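Local coordinates for protein aromatic-L-amino-acid decarboxylase (Catharanthus roseus, PDB 6EEW) that decarboxylates L-tryptophan to tryptamine and 5-hydroxy-L-tryptophan to serotonin, working as a pyridoxal 5'-phosphate-dependent homodimer, at residues N165-S168 and E169-C173; T174-A177 and A178-R181; T204-P207 and K208-L212; G214-P217 and N218-R221; Q334-L337 and L338-L342. One frame throughout, in Å; residues are numbered along the deposited sequence.

Contact 1 of 5, residues N165-S168 and E169-C173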
loop_
_atom_site.group_PDB
_atom_site.type_symbol
_atom_site.label_atom_id
_atom_site.label_comp_id
_atom_site.label_asym_id
_atom_site.label_seq_id
_atom_site.Cartn_x
_atom_site.Cartn_y
_atom_site.Cartn_z
ATOM N N ASN A 165 3.603 -3.067 2.030
ATOM C CA ASN A 165 3.664 -1.633 2.292
ATOM C C ASN A 165 3.910 -1.335 3.764
ATOM O O ASN A 165 4.673 -0.422 4.095
ATOM C CB ASN A 165 2.350 -0.971 1.867
ATOM C CG ASN A 165 2.192 -0.885 0.360
ATOM O OD1 ASN A 165 3.107 -0.485 -0.347
ATOM N ND2 ASN A 165 1.038 -1.294 -0.135
ATOM N N THR A 166 3.261 -2.074 4.661
ATOM C CA THR A 166 3.179 -1.665 6.052
ATOM C C THR A 166 3.422 -2.867 6.945
ATOM O O THR A 166 3.436 -4.019 6.500
ATOM C CB THR A 166 1.814 -1.054 6.407
ATOM O OG1 THR A 166 0.804 -2.071 6.352
ATOM C CG2 THR A 166 1.441 0.055 5.439
ATOM N N THR A 167 3.637 -2.584 8.227
ATOM C CA THR A 167 3.639 -3.666 9.199
ATOM C C THR A 167 2.226 -4.167 9.441
ATOM O O THR A 167 2.002 -5.373 9.588
ATOM C CB THR A 167 4.287 -3.198 10.499
ATOM O OG1 THR A 167 5.644 -2.853 10.220
ATOM C CG2 THR A 167 4.270 -4.313 11.541
ATOM N N SER A 168 1.257 -3.253 9.489
ATOM C CA SER A 168 -0.109 -3.658 9.788
ATOM C C SER A 168 -0.597 -4.711 8.803
ATOM O O SER A 168 -1.179 -5.721 9.213
ATOM C CB SER A 168 -1.034 -2.442 9.816
ATOM O OG SER A 168 -0.864 -1.728 11.036
ATOM N N GLU A 169 -0.323 -4.534 7.507
ATOM C CA GLU A 169 -0.827 -5.518 6.556
ATOM C C GLU A 169 0.021 -6.788 6.532
ATOM O O GLU A 169 -0.503 -7.868 6.250
ATOM C CB GLU A 169 -0.962 -4.901 5.151
ATOM C CG GLU A 169 0.291 -4.295 4.525
ATOM C CD GLU A 169 0.040 -3.790 3.080
ATOM O OE1 GLU A 169 -1.139 -3.609 2.706
ATOM O OE2 GLU A 169 1.018 -3.591 2.319
ATOM N N SER A 170 1.305 -6.711 6.865
ATOM C CA SER A 170 2.086 -7.940 7.006
ATOM C C SER A 170 1.567 -8.785 8.159
ATOM O O SER A 170 1.363 -10.001 8.018
ATOM C CB SER A 170 3.551 -7.600 7.186
ATOM O OG SER A 170 3.990 -6.911 6.042
ATOM N N ILE A 171 1.361 -8.160 9.314
ATOM C CA ILE A 171 0.809 -8.882 10.454
ATOM C C ILE A 171 -0.583 -9.400 10.129
ATOM O O ILE A 171 -0.936 -10.530 10.491
ATOM C CB ILE A 171 0.805 -8.000 11.711
ATOM C CG1 ILE A 171 2.251 -7.752 12.163
ATOM C CG2 ILE A 171 0.097 -8.707 12.840
ATOM C CD1 ILE A 171 2.369 -6.936 13.446
ATOM N N LEU A 172 -1.408 -8.575 9.472
ATOM C CA LEU A 172 -2.749 -9.006 9.095
ATOM C C LEU A 172 -2.700 -10.252 8.219
ATOM O O LEU A 172 -3.462 -11.201 8.434
ATOM C CB LEU A 172 -3.477 -7.860 8.389
ATOM C CG LEU A 172 -4.883 -8.115 7.849
ATOM C CD1 LEU A 172 -5.822 -8.593 8.944
ATOM C CD2 LEU A 172 -5.439 -6.866 7.182
ATOM N N CYS A 173 -1.791 -10.281 7.244
ATOM C CA CYS A 173 -1.666 -11.449 6.377
ATOM C C CYS A 173 -1.247 -12.686 7.170
ATOM O O CYS A 173 -1.832 -13.768 7.006
ATOM C CB CYS A 173 -0.698 -11.138 5.229
ATOM S SG CYS A 173 -1.487 -10.087 3.877
#

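Contact 2 of 5, residues T174-A177 and A178-R181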
loop_
_atom_site.group_PDB
_atom_site.type_symbol
_atom_site.label_atom_id
_atom_site.label_comp_id
_atom_site.label_asym_id
_atom_site.label_seq_id
_atom_site.Cartn_x
_atom_site.Cartn_y
_atom_site.Cartn_z
ATOM N N THR A 174 -0.245 -12.553 8.049
ATOM C CA THR A 174 0.159 -13.748 8.792
ATOM C C THR A 174 -0.932 -14.200 9.746
ATOM O O THR A 174 -1.128 -15.410 9.939
ATOM C CB THR A 174 1.486 -13.530 9.541
ATOM O OG1 THR A 174 1.318 -12.576 10.602
ATOM C CG2 THR A 174 2.554 -13.069 8.583
ATOM N N ILE A 175 -1.674 -13.255 10.323
ATOM C CA ILE A 175 -2.796 -13.608 11.191
ATOM C C ILE A 175 -3.865 -14.362 10.410
ATOM O O ILE A 175 -4.462 -15.324 10.914
ATOM C CB ILE A 175 -3.397 -12.348 11.836
ATOM C CG1 ILE A 175 -2.361 -11.608 12.668
ATOM C CG2 ILE A 175 -4.609 -12.712 12.681
ATOM C CD1 ILE A 175 -2.950 -10.396 13.388
ATOM N N ILE A 176 -4.152 -13.927 9.184
ATOM C CA ILE A 176 -5.176 -14.627 8.411
ATOM C C ILE A 176 -4.683 -16.017 8.028
ATOM O O ILE A 176 -5.447 -16.990 8.047
ATOM C CB ILE A 176 -5.585 -13.818 7.165
ATOM C CG1 ILE A 176 -6.379 -12.567 7.564
ATOM C CG2 ILE A 176 -6.389 -14.708 6.224
ATOM C CD1 ILE A 176 -6.729 -11.666 6.427
ATOM N N ALA A 177 -3.403 -16.135 7.673
ATOM C CA ALA A 177 -2.828 -17.446 7.382
ATOM C C ALA A 177 -3.008 -18.397 8.561
ATOM O O ALA A 177 -3.462 -19.540 8.401
ATOM C CB ALA A 177 -1.346 -17.300 7.021
ATOM N N ALA A 178 -2.660 -17.939 9.761
ATOM C CA ALA A 178 -2.836 -18.781 10.940
ATOM C C ALA A 178 -4.307 -19.129 11.153
ATOM O O ALA A 178 -4.655 -20.289 11.444
ATOM C CB ALA A 178 -2.262 -18.082 12.172
ATOM N N ARG A 179 -5.182 -18.117 11.043
ATOM C CA ARG A 179 -6.620 -18.329 11.199
ATOM C C ARG A 179 -7.126 -19.397 10.245
ATOM O O ARG A 179 -7.897 -20.278 10.633
ATOM C CB ARG A 179 -7.377 -17.015 10.970
ATOM C CG ARG A 179 -8.912 -17.120 11.142
ATOM C CD ARG A 179 -9.632 -15.940 10.447
ATOM N NE ARG A 179 -9.619 -16.101 8.993
ATOM C CZ ARG A 179 -9.865 -15.130 8.120
ATOM N NH1 ARG A 179 -10.137 -13.899 8.540
ATOM N NH2 ARG A 179 -9.808 -15.386 6.822
ATOM N N GLU A 180 -6.704 -19.333 8.986
ATOM C CA GLU A 180 -7.219 -20.270 7.999
ATOM C C GLU A 180 -6.659 -21.668 8.228
ATOM O O GLU A 180 -7.350 -22.657 7.988
ATOM C CB GLU A 180 -6.930 -19.782 6.583
ATOM C CG GLU A 180 -7.881 -18.688 6.080
ATOM C CD GLU A 180 -9.370 -19.064 6.135
ATOM O OE1 GLU A 180 -9.731 -20.230 5.839
ATOM O OE2 GLU A 180 -10.187 -18.181 6.490
ATOM N N ARG A 181 -5.403 -21.784 8.669
ATOM C CA ARG A 181 -4.917 -23.111 9.049
ATOM C C ARG A 181 -5.843 -23.728 10.089
ATOM O O ARG A 181 -6.308 -24.877 9.947
ATOM C CB ARG A 181 -3.492 -23.033 9.589
ATOM C CG ARG A 181 -2.975 -24.393 10.024
ATOM C CD ARG A 181 -1.523 -24.372 10.431
ATOM N NE ARG A 181 -1.259 -23.488 11.558
ATOM C CZ ARG A 181 -0.027 -23.216 11.975
ATOM N NH1 ARG A 181 1.003 -23.757 11.343
ATOM N NH2 ARG A 181 0.185 -22.407 13.006
#

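Contact 3 of 5, residues T204-P207 and K208-L212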
loop_
_atom_site.group_PDB
_atom_site.type_symbol
_atom_site.label_atom_id
_atom_site.label_comp_id
_atom_site.label_asym_id
_atom_site.label_seq_id
_atom_site.Cartn_x
_atom_site.Cartn_y
_atom_site.Cartn_z
ATOM N N THR A 204 -1.832 -0.692 20.293
ATOM C CA THR A 204 -2.484 0.230 19.376
ATOM C C THR A 204 -2.706 -0.353 17.991
ATOM O O THR A 204 -3.744 -0.084 17.378
ATOM C CB THR A 204 -1.650 1.507 19.228
ATOM O OG1 THR A 204 -1.097 1.881 20.495
ATOM C CG2 THR A 204 -2.513 2.642 18.708
ATOM N N MET A 205 -1.782 -1.170 17.502
ATOM C CA MET A 205 -1.831 -1.722 16.152
ATOM C C MET A 205 -2.259 -3.180 16.118
ATOM O O MET A 205 -3.065 -3.574 15.271
ATOM C CB MET A 205 -0.448 -1.564 15.497
ATOM C CG MET A 205 -0.227 -2.287 14.166
ATOM S SD MET A 205 0.331 -4.004 14.298
ATOM C CE MET A 205 1.926 -3.801 15.095
ATOM N N PHE A 206 -1.752 -3.969 17.063
ATOM C CA PHE A 206 -1.967 -5.416 17.054
ATOM C C PHE A 206 -3.422 -5.800 17.301
ATOM O O PHE A 206 -3.961 -6.635 16.550
ATOM C CB PHE A 206 -1.017 -6.043 18.080
ATOM C CG PHE A 206 -1.376 -7.431 18.481
ATOM C CD1 PHE A 206 -1.150 -8.507 17.633
ATOM C CD2 PHE A 206 -1.982 -7.651 19.703
ATOM C CE1 PHE A 206 -1.502 -9.799 18.029
ATOM C CE2 PHE A 206 -2.339 -8.934 20.109
ATOM C CZ PHE A 206 -2.098 -10.009 19.269
ATOM N N PRO A 207 -4.106 -5.270 18.316
ATOM C CA PRO A 207 -5.532 -5.604 18.484
ATOM C C PRO A 207 -6.392 -5.196 17.297
ATOM O O PRO A 207 -7.321 -5.922 16.911
ATOM C CB PRO A 207 -5.920 -4.833 19.755
ATOM C CG PRO A 207 -4.590 -4.586 20.480
ATOM C CD PRO A 207 -3.589 -4.407 19.394
ATOM N N LYS A 208 -6.135 -4.017 16.736
ATOM C CA LYS A 208 -6.870 -3.595 15.552
ATOM C C LYS A 208 -6.743 -4.639 14.456
ATOM O O LYS A 208 -7.735 -5.041 13.836
ATOM C CB LYS A 208 -6.348 -2.242 15.072
ATOM C CG LYS A 208 -6.854 -1.823 13.695
ATOM C CD LYS A 208 -6.344 -0.454 13.335
ATOM C CE LYS A 208 -6.787 -0.037 11.946
ATOM N NZ LYS A 208 -6.381 1.371 11.686
ATOM N N THR A 209 -5.516 -5.095 14.217
ATOM C CA THR A 209 -5.278 -6.133 13.221
ATOM C C THR A 209 -6.064 -7.399 13.538
ATOM O O THR A 209 -6.734 -7.960 12.666
ATOM C CB THR A 209 -3.781 -6.428 13.131
ATOM O OG1 THR A 209 -3.115 -5.296 12.561
ATOM C CG2 THR A 209 -3.534 -7.623 12.243
ATOM N N CYS A 210 -6.013 -7.859 14.793
ATOM C CA CYS A 210 -6.768 -9.062 15.144
ATOM C C CYS A 210 -8.255 -8.883 14.844
ATOM O O CYS A 210 -8.906 -9.785 14.303
ATOM C CB CYS A 210 -6.566 -9.403 16.618
ATOM S SG CYS A 210 -4.851 -9.835 17.059
ATOM N N LYS A 211 -8.811 -7.729 15.210
ATOM C CA LYS A 211 -10.223 -7.470 14.953
ATOM C C LYS A 211 -10.511 -7.495 13.455
ATOM O O LYS A 211 -11.527 -8.047 13.015
ATOM C CB LYS A 211 -10.619 -6.126 15.566
ATOM C CG LYS A 211 -12.046 -5.698 15.304
ATOM C CD LYS A 211 -12.327 -4.315 15.884
ATOM C CE LYS A 211 -13.797 -3.961 15.717
ATOM N NZ LYS A 211 -14.159 -2.651 16.326
ATOM N N LEU A 212 -9.616 -6.909 12.653
ATOM C CA LEU A 212 -9.800 -6.926 11.208
ATOM C C LEU A 212 -9.922 -8.342 10.668
ATOM O O LEU A 212 -10.646 -8.567 9.691
ATOM C CB LEU A 212 -8.654 -6.194 10.516
ATOM C CG LEU A 212 -8.580 -4.696 10.810
ATOM C CD1 LEU A 212 -7.532 -4.048 9.936
ATOM C CD2 LEU A 212 -9.947 -4.039 10.585
#

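Contact 4 of 5, residues G214-P217 and N218-R221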
loop_
_atom_site.group_PDB
_atom_site.type_symbol
_atom_site.label_atom_id
_atom_site.label_comp_id
_atom_site.label_asym_id
_atom_site.label_seq_id
_atom_site.Cartn_x
_atom_site.Cartn_y
_atom_site.Cartn_z
ATOM N N GLY A 214 -11.263 -10.824 12.151
ATOM C CA GLY A 214 -12.436 -11.476 12.678
ATOM C C GLY A 214 -12.251 -12.153 14.012
ATOM O O GLY A 214 -13.164 -12.853 14.466
ATOM N N ILE A 215 -11.112 -11.948 14.677
ATOM C CA ILE A 215 -10.940 -12.506 16.008
ATOM C C ILE A 215 -11.997 -11.908 16.921
ATOM O O ILE A 215 -12.230 -10.690 16.906
ATOM C CB ILE A 215 -9.524 -12.218 16.534
ATOM C CG1 ILE A 215 -8.465 -12.630 15.511
ATOM C CG2 ILE A 215 -9.264 -13.018 17.806
ATOM C CD1 ILE A 215 -8.398 -14.128 15.284
ATOM N N TYR A 216 -12.683 -12.761 17.682
ATOM C CA TYR A 216 -13.681 -12.249 18.602
ATOM C C TYR A 216 -13.038 -11.240 19.550
ATOM O O TYR A 216 -11.868 -11.384 19.924
ATOM C CB TYR A 216 -14.320 -13.380 19.398
ATOM C CG TYR A 216 -15.345 -14.202 18.651
ATOM C CD1 TYR A 216 -15.329 -14.310 17.257
ATOM C CD2 TYR A 216 -16.345 -14.858 19.342
ATOM C CE1 TYR A 216 -16.287 -15.072 16.584
ATOM C CE2 TYR A 216 -17.298 -15.616 18.689
ATOM C CZ TYR A 216 -17.278 -15.722 17.315
ATOM O OH TYR A 216 -18.261 -16.485 16.697
ATOM N N PRO A 217 -13.776 -10.198 19.937
ATOM C CA PRO A 217 -13.195 -9.167 20.812
ATOM C C PRO A 217 -12.531 -9.721 22.063
ATOM O O PRO A 217 -11.431 -9.278 22.419
ATOM C CB PRO A 217 -14.409 -8.300 21.156
ATOM C CG PRO A 217 -15.263 -8.394 19.927
ATOM C CD PRO A 217 -15.088 -9.796 19.403
ATOM N N ASN A 218 -13.172 -10.677 22.740
ATOM C CA ASN A 218 -12.639 -11.254 23.964
ATOM C C ASN A 218 -11.524 -12.266 23.736
ATOM O O ASN A 218 -10.947 -12.745 24.718
ATOM C CB ASN A 218 -13.763 -11.908 24.771
ATOM C CG ASN A 218 -14.663 -10.896 25.427
ATOM O OD1 ASN A 218 -14.221 -9.794 25.760
ATOM N ND2 ASN A 218 -15.935 -11.253 25.617
ATOM N N ASN A 219 -11.193 -12.603 22.492
ATOM C CA ASN A 219 -10.116 -13.544 22.225
ATOM C C ASN A 219 -8.825 -12.848 21.800
ATOM O O ASN A 219 -7.908 -13.507 21.293
ATOM C CB ASN A 219 -10.547 -14.561 21.167
ATOM C CG ASN A 219 -11.655 -15.471 21.657
ATOM O OD1 ASN A 219 -12.038 -15.429 22.823
ATOM N ND2 ASN A 219 -12.145 -16.332 20.774
ATOM N N ILE A 220 -8.743 -11.536 21.998
ATOM C CA ILE A 220 -7.541 -10.745 21.766
ATOM C C ILE A 220 -6.959 -10.431 23.136
ATOM O O ILE A 220 -7.573 -9.686 23.906
ATOM C CB ILE A 220 -7.857 -9.457 20.996
ATOM C CG1 ILE A 220 -8.511 -9.771 19.647
ATOM C CG2 ILE A 220 -6.601 -8.632 20.791
ATOM C CD1 ILE A 220 -8.934 -8.531 18.856
ATOM N N ARG A 221 -5.803 -11.020 23.469
ATOM C CA ARG A 221 -5.246 -10.977 24.819
ATOM C C ARG A 221 -3.907 -10.244 24.840
ATOM O O ARG A 221 -2.965 -10.632 24.133
ATOM C CB ARG A 221 -5.125 -12.392 25.384
ATOM C CG ARG A 221 -6.459 -13.154 25.327
ATOM C CD ARG A 221 -6.462 -14.362 26.246
ATOM N NE ARG A 221 -6.296 -13.962 27.637
ATOM C CZ ARG A 221 -5.896 -14.781 28.602
ATOM N NH1 ARG A 221 -5.621 -16.047 28.322
ATOM N NH2 ARG A 221 -5.768 -14.336 29.848
#

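Contact 5 of 5, residues Q334-L337 and L338-L342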
loop_
_atom_site.group_PDB
_atom_site.type_symbol
_atom_site.label_atom_id
_atom_site.label_comp_id
_atom_site.label_asym_id
_atom_site.label_seq_id
_atom_site.Cartn_x
_atom_site.Cartn_y
_atom_site.Cartn_z
ATOM N N GLN A 334 6.630 -21.002 5.816
ATOM C CA GLN A 334 5.769 -21.878 5.026
ATOM C C GLN A 334 4.880 -21.023 4.124
ATOM O O GLN A 334 3.715 -20.743 4.457
ATOM C CB GLN A 334 4.951 -22.792 5.928
ATOM C CG GLN A 334 5.794 -23.857 6.600
ATOM C CD GLN A 334 4.954 -24.840 7.385
ATOM O OE1 GLN A 334 4.505 -24.543 8.494
ATOM N NE2 GLN A 334 4.741 -26.025 6.815
ATOM N N PRO A 335 5.395 -20.577 2.982
ATOM C CA PRO A 335 4.550 -19.770 2.084
ATOM C C PRO A 335 3.217 -20.428 1.762
ATOM O O PRO A 335 2.210 -19.723 1.707
ATOM C CB PRO A 335 5.431 -19.598 0.838
ATOM C CG PRO A 335 6.814 -19.700 1.343
ATOM C CD PRO A 335 6.772 -20.704 2.472
ATOM N N HIS A 336 3.165 -21.755 1.599
ATOM C CA HIS A 336 1.915 -22.383 1.191
ATOM C C HIS A 336 0.792 -22.106 2.185
ATOM O O HIS A 336 -0.377 -22.034 1.792
ATOM C CB HIS A 336 2.109 -23.885 0.998
ATOM C CG HIS A 336 2.193 -24.648 2.281
ATOM N ND1 HIS A 336 1.147 -25.403 2.770
ATOM C CD2 HIS A 336 3.200 -24.770 3.178
ATOM C CE1 HIS A 336 1.506 -25.955 3.917
ATOM N NE2 HIS A 336 2.747 -25.589 4.183
ATOM N N LEU A 337 1.107 -21.921 3.468
ATOM C CA LEU A 337 0.039 -21.553 4.393
ATOM C C LEU A 337 -0.470 -20.154 4.092
ATOM O O LEU A 337 -1.684 -19.918 4.080
ATOM C CB LEU A 337 0.527 -21.638 5.835
ATOM C CG LEU A 337 0.921 -23.001 6.381
ATOM C CD1 LEU A 337 1.548 -22.831 7.761
ATOM C CD2 LEU A 337 -0.298 -23.910 6.460
ATOM N N LEU A 338 0.443 -19.227 3.782
ATOM C CA LEU A 338 0.035 -17.880 3.389
ATOM C C LEU A 338 -0.793 -17.903 2.113
ATOM O O LEU A 338 -1.831 -17.242 2.015
ATOM C CB LEU A 338 1.258 -17.001 3.177
ATOM C CG LEU A 338 0.941 -15.555 2.787
ATOM C CD1 LEU A 338 0.327 -14.816 3.972
ATOM C CD2 LEU A 338 2.182 -14.848 2.241
ATOM N N LEU A 339 -0.308 -18.619 1.104
ATOM C CA LEU A 339 -0.986 -18.693 -0.178
ATOM C C LEU A 339 -2.382 -19.293 -0.031
ATOM O O LEU A 339 -3.366 -18.723 -0.514
ATOM C CB LEU A 339 -0.123 -19.497 -1.148
ATOM C CG LEU A 339 0.839 -18.610 -1.930
ATOM C CD1 LEU A 339 1.364 -17.506 -1.033
ATOM C CD2 LEU A 339 1.977 -19.419 -2.509
ATOM N N ARG A 340 -2.503 -20.422 0.679
ATOM C CA ARG A 340 -3.827 -20.975 0.924
ATOM C C ARG A 340 -4.717 -19.929 1.561
ATOM O O ARG A 340 -5.891 -19.778 1.191
ATOM C CB ARG A 340 -3.732 -22.207 1.822
ATOM C CG ARG A 340 -3.078 -23.374 1.143
ATOM C CD ARG A 340 -3.084 -24.604 2.004
ATOM N NE ARG A 340 -4.410 -25.182 2.169
ATOM C CZ ARG A 340 -4.980 -25.950 1.250
ATOM N NH1 ARG A 340 -4.347 -26.184 0.109
ATOM N NH2 ARG A 340 -6.179 -26.474 1.462
ATOM N N ALA A 341 -4.166 -19.178 2.518
ATOM C CA ALA A 341 -4.988 -18.219 3.243
ATOM C C ALA A 341 -5.530 -17.132 2.323
ATOM O O ALA A 341 -6.672 -16.690 2.487
ATOM C CB ALA A 341 -4.179 -17.593 4.377
ATOM N N LEU A 342 -4.738 -16.701 1.337
ATOM C CA LEU A 342 -5.030 -15.492 0.571
ATOM C C LEU A 342 -5.694 -15.773 -0.776
ATOM O O LEU A 342 -5.605 -14.947 -1.691
ATOM C CB LEU A 342 -3.749 -14.684 0.358
ATOM C CG LEU A 342 -3.426 -13.599 1.382
ATOM C CD1 LEU A 342 -3.808 -14.056 2.796
ATOM C CD2 LEU A 342 -1.949 -13.241 1.311
#

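Contact 1 of 5, residues N165-S168 and E169-C173
The chain enters helix 167-186 at T166, the N-cap residue, and the first turn closes as I171 N donates to T167 O and L172 N to S168 O, each at 2.9 Å. T166 caps this turn with its side chain. OG1, held between the backbone N and the carbonyl carbon (chi1 68°), accepts from E169 N at 2.9 Å in a bond bent little from straight (164°). The T166 carbonyl is gripped by S170: OG donates to T166 O at 3.0 Å, and S170 N adds a weak, longer bond. E169 crosses the T166 side chain at about a right angle and, extended beyond CG, reaches N165, whose backbone N gives OE2 a 2.7 Å bond on the anti lone pair. Were E169 an alanine, N165 N would probably lose this acceptor and the chain ahead of the cap could shift. On another side of the helix T167 CG2 lies alongside I171 CD1 at 3.8 Å. T167 N and S168 OG bond the phosphate of the lysine-linked cofactor at position 319. The helix start, capped and buried, therefore offers its amide end to an anion, and its dipole probably strengthens phosphate binding.

Contact 2 of 5, residues T174-A177 and A178-R181
R179 runs out with CG opposite its own backbone N (chi1 -179°) and then turns sharply at chi3 (74°), which swings the guanidinium back beside I176, the two side chains pointing the same way. I176 covers one guanidinium face: its CG2 approaches R179 NH2 at 3.5 Å, and CG1 also lies above the same plane, offset toward the rim. E180 folds at chi2 (-56°), bringing its carboxylate to the guanidinium edge. There R179 NH2 and E180 OE2 form a salt bridge of 2.8 Å on the anti lone pair, with the oxygen somewhat out of the guanidinium plane; a weak bond from NE reaches the same oxygen. Beneath these groups the middle of helix 167-186 runs regularly, E180 N donating to I176 O at 2.8 Å and R181 N to A177 O at 3.0 Å. A177, small enough for close approach, faces A341 of helix 335-341 and W283 of strand 283-287. R179 carries its charge into the dimer interface, where NH1 bonds A213 O of its own chain and L212 O of the second subunit, and NH2 bonds K211 O of that subunit. The buried guanidinium is thus held by one carboxylate and several backbone carbonyls at the C-terminal ends of helices 206-212, which probably stabilises its positive charge; these bonds set its orientation, with I176 covering one face.

Contact 3 of 5, residues T204-P207 and K208-L212
F206 and C210 meet one turn apart on helix 206-212, the connecting helix of the beta-alpha-beta unit made with strands 194-199 and 220-223. On this inward side packing is close: C210 SG stands over one face of the F206 ring, 3.8 Å from its centroid and 25° off the normal, a cysteine sulfur-aromatic contact. SG is displaced toward the ring rim, nearest CE1 and CZ, and the sheet side is completed by C196, F254 and C256 around the phenyl group. A second buried grip lies at the helix start. M205 O takes two donors from one residue, T209 N at 3.1 Å and T209 OG1 at 3.2 Å, the hydroxyl coming from above the carbonyl plane. With OG1 anti to the carbonyl carbon (chi1 -69°), T209 lies alongside M205, while its CG2 branch packs on L172 and I175 of helix 167-186. Replacing T209 by an alanine is likely to leave M205 O with the amide alone and to open a gap beside L172 and I175. The loose part is T204, which is exposed and comes near K208 only through its carbonyl. K208 is a separate case: its extended chain leads away from the helix, and NZ bonds Q366 O of the second subunit. Along the side chains of M205 and T209, SD is 4.1 Å from OG1.

Contact 4 of 5, residues G214-P217 and N218-R221
Y216 and N219 close a type I beta turn, N219 N donating to Y216 O at 2.9 Å, with P217 and N218 at its corners. The turn lies in the link of the beta-alpha-beta unit that leads from helix 206-212 to edge strand 220-223. N219 N approaches from well above the plane of the Y216 carbonyl. Ahead of the turn G214 ends the helix in a Schellman motif, with a positive phi (94°) at which a side chain would be jammed against the preceding carbonyl oxygen. I215 then turns its CG2 branch inward, opposite its backbone N (CG1 chi1 -51°), to touch I220 CG1 at 3.8 Å; the two isoleucines meet at a slant. The same I215 CG2 lies 3.9 Å from N219 CB, so the I215 and I220 side chains pack against each other beside the turn, with N219 CB alongside and C210 of the helix next to them. N219 is buried, and its ND2 makes weak bonds to the G192 and L194 carbonyls. N219 ND2 also lies 3.9 Å from Y216 CB. The tyrosine ring leads away from the turn, with G214 O at its edge, and its hydroxyl bonds D189 of the second subunit. P217 and N218, by contrast, form the exposed corner. Beyond it I220 begins the strand, its CG1 3.7 Å from Y216 O.

Contact 5 of 5, residues Q334-L337 and L338-L342
The root of the R340 side chain lies against H336, one turn back on helix 335-341, before its end leads away: R340 CG is 3.1 Å from H336 O, and CD approaches the imidazole obliquely, 4.4 Å from ND1. The backbone beneath closes in the usual way, with R340 N donating to H336 O at 2.9 Å and L339 N to P335 O at 2.8 Å. L339 also presses CD1 to 3.6 Å from P335 O, while A341 N reaches L337 O at 3.0 Å. L337 CG covers part of one face of the H336 ring. The next shell holds the R340 guanidinium and packs round the leucines. R340, bent at chi3 (70°), sends its guanidinium to a salt bridge with E184 and to the carbonyl of L349, so its charge is engaged away from H336. L338 and A341 rest on helix 167-186 through C173, I176 and A177, whereas L339 meets W365 and the tryptophan-binding Y348. At the far end R340 O accepts from K211 NZ of the second subunit. With Q334 at the N-cap, this is a short helix with a proline in its first turn, following strand 328-332 on the large domain of a fold-type I pyridoxal phosphate enzyme.

How the contacts relate
Contacts 1 and 2 follow one another along helix 167-186, their centres 13 Å apart; both meet the second subunit, the cofactor being bound at the contact 1 end. Contact 3 lies beside both: S168 OG of contact 1 is 3.2 Å from M205 CG, and I175 CD1 of contact 2 is 3.1 Å from T209 CG2. Contact 4 continues contact 3 into the edge strand, I220 CD1 sitting 3.4 Å from C210 CB. Contact 5 packs on contact 2, with A341 CB 3.3 Å from A177 CA, but its nearest atoms stay about 11 Å from contact 3. T167 in contact 1 and T204 in contact 3 each have side chains about 7 Å from a bound tryptophan.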